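Local coordinates for protein Alpha/beta hydrolase (Xanthomonas campestris pv. campestris, PDB 2QJW) that is a putative hydrolase of the alpha/beta superfamily that probably cleaves a substrate not yet identified, at residues A[37-42]-A[64-69]; A[137-142]-A[147-152]. One frame throughout, in Å; residues are numbered along the deposited sequence.

Contact 1 (A[37-42]-A[64-69])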
# COMPACT_ATOMS: atom_id res chain seq x y z
N GLU A 37 -18.84 -14.22 5.22
CA GLU A 37 -19.80 -13.94 6.26
C GLU A 37 -19.29 -12.79 7.12
O GLU A 37 -18.10 -12.60 7.25
CB GLU A 37 -20.12 -15.14 7.14
CG GLU A 37 -19.04 -15.58 8.06
CD GLU A 37 -19.33 -16.87 8.79
OE1 GLU A 37 -20.18 -16.85 9.72
OE2 GLU A 37 -18.67 -17.91 8.50
N ARG A 38 -20.24 -12.04 7.71
CA ARG A 38 -19.98 -10.90 8.57
C ARG A 38 -20.68 -11.16 9.91
O ARG A 38 -21.90 -10.88 10.03
CB ARG A 38 -20.52 -9.66 7.91
CG ARG A 38 -19.64 -9.19 6.75
CD ARG A 38 -20.41 -8.14 5.93
NE ARG A 38 -21.39 -8.78 5.12
CZ ARG A 38 -22.38 -8.14 4.51
NH1 ARG A 38 -22.54 -6.83 4.62
NH2 ARG A 38 -23.23 -8.85 3.78
N PRO A 39 -19.96 -11.75 10.86
CA PRO A 39 -20.63 -12.07 12.12
C PRO A 39 -21.06 -10.79 12.88
O PRO A 39 -20.40 -9.77 12.78
CB PRO A 39 -19.59 -12.82 12.90
CG PRO A 39 -18.62 -13.39 11.82
CD PRO A 39 -18.58 -12.29 10.81
N ASP A 40 -22.10 -10.93 13.65
CA ASP A 40 -22.62 -9.82 14.45
C ASP A 40 -22.07 -9.93 15.84
O ASP A 40 -22.29 -10.90 16.56
CB ASP A 40 -24.13 -9.93 14.46
CG ASP A 40 -24.78 -8.69 15.04
OD1 ASP A 40 -24.14 -8.02 15.88
OD2 ASP A 40 -25.89 -8.33 14.59
N PHE A 41 -21.28 -8.93 16.23
CA PHE A 41 -20.74 -8.87 17.55
C PHE A 41 -21.37 -7.73 18.39
O PHE A 41 -20.79 -7.39 19.44
CB PHE A 41 -19.23 -8.62 17.49
CG PHE A 41 -18.47 -9.61 16.66
CD1 PHE A 41 -18.11 -10.85 17.19
CD2 PHE A 41 -18.01 -9.27 15.37
CE1 PHE A 41 -17.34 -11.76 16.46
CE2 PHE A 41 -17.31 -10.18 14.63
CZ PHE A 41 -16.96 -11.43 15.17
N THR A 42 -22.48 -7.18 17.96
CA THR A 42 -23.02 -5.98 18.60
C THR A 42 -23.43 -6.26 20.05
O THR A 42 -23.32 -5.37 20.89
CB THR A 42 -24.17 -5.37 17.79
OG1 THR A 42 -25.19 -6.34 17.55
CG2 THR A 42 -23.66 -4.82 16.41
N LEU A 64 -13.47 -17.39 16.99
CA LEU A 64 -12.74 -18.63 16.97
C LEU A 64 -13.67 -19.79 16.52
O LEU A 64 -13.31 -20.60 15.67
CB LEU A 64 -12.18 -18.91 18.37
CG LEU A 64 -11.47 -20.24 18.61
CD1 LEU A 64 -10.30 -20.34 17.67
CD2 LEU A 64 -11.03 -20.32 20.09
N GLU A 65 -14.87 -19.80 17.08
CA GLU A 65 -15.81 -20.88 16.78
C GLU A 65 -16.22 -20.86 15.33
O GLU A 65 -16.28 -21.90 14.66
CB GLU A 65 -17.01 -20.77 17.72
CG GLU A 65 -16.62 -21.25 19.14
CD GLU A 65 -17.75 -21.17 20.18
OE1 GLU A 65 -18.90 -20.85 19.83
OE2 GLU A 65 -17.46 -21.45 21.36
N ILE A 66 -16.50 -19.66 14.81
CA ILE A 66 -16.87 -19.49 13.44
C ILE A 66 -15.74 -19.85 12.47
O ILE A 66 -15.93 -20.50 11.41
CB ILE A 66 -17.38 -18.03 13.20
CG1 ILE A 66 -18.70 -17.80 13.96
CG2 ILE A 66 -17.61 -17.75 11.76
CD1 ILE A 66 -19.19 -16.31 13.99
N ALA A 67 -14.52 -19.43 12.81
CA ALA A 67 -13.38 -19.76 11.94
C ALA A 67 -13.07 -21.23 11.93
O ALA A 67 -12.79 -21.80 10.87
CB ALA A 67 -12.17 -18.94 12.42
N ARG A 68 -13.09 -21.85 13.11
CA ARG A 68 -12.83 -23.28 13.22
C ARG A 68 -13.80 -24.04 12.35
O ARG A 68 -13.36 -24.90 11.55
CB ARG A 68 -12.93 -23.65 14.72
CG ARG A 68 -12.83 -25.08 15.13
CD ARG A 68 -11.53 -25.67 14.85
NE ARG A 68 -10.39 -25.08 15.59
CZ ARG A 68 -9.13 -25.46 15.37
NH1 ARG A 68 -8.86 -26.39 14.44
NH2 ARG A 68 -8.15 -24.88 16.04
N ALA A 69 -15.09 -23.72 12.44
CA ALA A 69 -16.08 -24.38 11.61
C ALA A 69 -15.76 -24.25 10.12
O ALA A 69 -15.90 -25.19 9.32
CB ALA A 69 -17.50 -23.78 11.90
O HOH W 1 -18.08 -20.37 9.63

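Contact 2 (A[137-142]-A[147-152])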
# COMPACT_ATOMS: atom_id res chain seq x y z
N ASP A 137 2.89 3.03 15.61
CA ASP A 137 2.69 1.78 16.35
C ASP A 137 2.42 0.65 15.35
O ASP A 137 2.95 -0.46 15.52
CB ASP A 137 1.54 1.90 17.37
CG ASP A 137 1.89 2.80 18.57
OD1 ASP A 137 3.05 3.23 18.69
OD2 ASP A 137 0.97 2.96 19.36
N VAL A 138 1.59 0.93 14.34
CA VAL A 138 1.29 -0.08 13.29
C VAL A 138 2.45 -0.28 12.35
O VAL A 138 2.81 -1.41 11.99
CB VAL A 138 0.03 0.34 12.55
CG1 VAL A 138 -0.26 -0.59 11.32
CG2 VAL A 138 -1.17 0.33 13.48
N ILE A 139 3.17 0.79 12.02
CA ILE A 139 4.38 0.70 11.24
C ILE A 139 5.37 -0.23 11.97
O ILE A 139 5.94 -1.16 11.37
CB ILE A 139 5.02 2.10 11.00
CG1 ILE A 139 4.11 2.86 10.01
CG2 ILE A 139 6.49 1.93 10.55
CD1 ILE A 139 4.28 4.41 10.07
N ALA A 140 5.57 -0.06 13.30
CA ALA A 140 6.53 -0.92 14.02
C ALA A 140 6.08 -2.40 14.03
O ALA A 140 6.88 -3.31 13.89
CB ALA A 140 6.80 -0.41 15.43
N TRP A 141 4.79 -2.63 14.24
CA TRP A 141 4.26 -3.98 14.30
C TRP A 141 4.41 -4.64 12.96
O TRP A 141 4.87 -5.80 12.85
CB TRP A 141 2.77 -3.90 14.67
CG TRP A 141 2.10 -5.19 15.01
CD1 TRP A 141 2.08 -5.81 16.21
CD2 TRP A 141 1.51 -6.12 14.09
NE1 TRP A 141 1.47 -7.03 16.12
CE2 TRP A 141 1.08 -7.22 14.82
CE3 TRP A 141 1.24 -6.09 12.71
CZ2 TRP A 141 0.43 -8.32 14.21
CZ3 TRP A 141 0.60 -7.17 12.12
CH2 TRP A 141 0.19 -8.24 12.86
N ALA A 142 4.06 -3.92 11.88
CA ALA A 142 4.21 -4.46 10.55
C ALA A 142 5.67 -4.69 10.15
O ALA A 142 6.02 -5.69 9.51
CB ALA A 142 3.53 -3.52 9.53
N ALA A 147 5.06 -7.26 7.21
CA ALA A 147 3.71 -7.36 6.69
C ALA A 147 3.51 -6.28 5.67
O ALA A 147 4.12 -5.21 5.76
CB ALA A 147 2.68 -7.14 7.78
N ARG A 148 2.76 -6.55 4.61
CA ARG A 148 2.44 -5.53 3.62
C ARG A 148 1.64 -4.46 4.37
O ARG A 148 0.70 -4.77 5.09
CB ARG A 148 1.70 -6.04 2.39
CG ARG A 148 1.52 -5.00 1.28
CD ARG A 148 0.98 -5.58 0.02
NE ARG A 148 1.93 -6.56 -0.49
CZ ARG A 148 1.82 -7.21 -1.64
NH1 ARG A 148 0.81 -6.98 -2.47
NH2 ARG A 148 2.71 -8.15 -1.94
N LEU A 149 2.01 -3.21 4.11
CA LEU A 149 1.39 -2.06 4.80
C LEU A 149 1.12 -0.96 3.82
O LEU A 149 2.02 -0.49 3.15
CB LEU A 149 2.28 -1.53 5.90
CG LEU A 149 1.77 -0.31 6.69
CD1 LEU A 149 0.43 -0.51 7.32
CD2 LEU A 149 2.82 0.01 7.80
N LEU A 150 -0.14 -0.55 3.77
CA LEU A 150 -0.62 0.62 2.99
C LEU A 150 -1.10 1.70 3.92
O LEU A 150 -1.95 1.43 4.76
CB LEU A 150 -1.78 0.25 2.05
CG LEU A 150 -2.36 1.36 1.20
CD1 LEU A 150 -1.32 1.73 0.16
CD2 LEU A 150 -3.66 0.92 0.52
N LEU A 151 -0.43 2.83 3.83
CA LEU A 151 -0.75 4.03 4.62
C LEU A 151 -1.42 5.01 3.69
O LEU A 151 -0.87 5.39 2.66
CB LEU A 151 0.54 4.59 5.27
CG LEU A 151 1.14 3.70 6.36
CD1 LEU A 151 2.63 3.76 6.35
CD2 LEU A 151 0.51 4.08 7.70
N VAL A 152 -2.55 5.49 4.16
CA VAL A 152 -3.38 6.43 3.40
C VAL A 152 -3.67 7.71 4.19
O VAL A 152 -3.63 7.72 5.42
CB VAL A 152 -4.73 5.81 2.95
CG1 VAL A 152 -4.51 4.59 2.04
CG2 VAL A 152 -5.57 5.37 4.13

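Contact 1 (A[37-42]-A[64-69])
The side chain of Ile66 overlaps two groups at once, the carboxylate of Glu37 with one branch and the ring of Pro39 with the other. Its CG2 methyl stands above the plane of the carboxylate rather than within it, 3.4 Å from Glu37 OE1 and 3.4 Å from Glu37 OE2. The equal distances put the methyl midway between the oxygens, above the plane and displaced to the side away from CG. Glu37 reaches it because CG is held between its backbone N and carbonyl carbon (chi1 70°) while the chain beyond runs extended toward the helix. The longer branch of Ile66 goes to the proline: CD1 lies 3.7 Å from Pro39 CB and equally far from Pro39 CG, an ordinary apolar contact.

No direct hydrogen bond crosses between the segments, but a water makes a polar bridge. It donates to Glu37 OE2 at 2.8 Å and to the backbone carbonyl Ile66 O at 2.8 Å. Glu37 OE2 is also hydrogen-bonded to His6 NE2, so this oxygen is gripped from two sources, which probably favours the ionised carboxylate and limits its rotation.

Farther along the loop, Asp40 OD1 accepts from Thr42 N at 2.8 Å in a nearly straight bond (N-H...O 166°), closing an Asx turn. Thr42 OG1 gives the same oxygen a second bond of 2.6 Å. The turn brackets Phe41, which occupies the N-cap position of helix 42-45.

Segment 37-42 leaves the edge strand 35-37, where Glu37 shares backbone hydrogen bonds with Cys7 and Leu9 of strand 6-10. Pro39 and Ile66 both touch Ile8 of that strand, and Phe41 reaches Arg59 and Arg62, so the contact packs helix 56-71 against the loop at this end of the parallel sheet.

Contact 2 (A[137-142]-A[147-152])
Ala142 and Ala147 supply the polar link: Ala147 N donates to Ala142 O at 2.9 Å with an N-H...O angle of 156°, linking Ala147, just ahead of strand 148-152, to the last turn of helix 135-145. The two methyls meet beside it, Ala142 CB to Ala147 CB at 4.1 Å.

The remaining contact is apolar and centres on Leu149. Its CG sits anti to the backbone N (chi1 179°), carrying both methyls to the helix. The Leu149 and Ile139 side chains cross at about a right angle, with Leu149 CD2 3.8 Å from Ile139 CG1 and 4.0 Å from Ala142 CB. Leu149 CD1 turns to the preceding helical residue, 4.1 Å from Val138 CG1. Leu151 comes in from the next inward-facing strand position, placing CD1 4.0 Å from Ile139 CG1. The axes of segments 137-142 and 148-152 approach to 9.2 Å and run nearly antiparallel (162°), as the second half of a beta-alpha-beta unit begun by strand 122-127.

The second subunit extends the arrangement: Leu149, Leu150 and Leu151 join an antiparallel ladder with a strand of that chain, and Ile139 packs on Ile139 of that subunit. Aliphatic packing thus carries most of the contact, the single hydrogen bond across it probably helps to hold the helix-to-strand turn, and the buried apolar surface runs on into the dimer interface.

Contacts 1 and 2 lie on opposite sides of the chain's centre, with their own centres 25 Å apart and nearest atoms about 16 Å apart. They share no helix or strand: one lies by edge strand 35-37, the other uses strand 148-152, the outermost at the other end within this chain. All touching residues of contact 2 are buried, and its segments bury 290 Å² between them, both sides summed, against 134 Å² for the partly buried contact 1. The chemistry follows this difference. Contact 1 mixes methyl packing with a carboxylate and a water bridge, untouched by another chain of the assembly, whereas contact 2 is aliphatic with one backbone bond and continues into the second subunit.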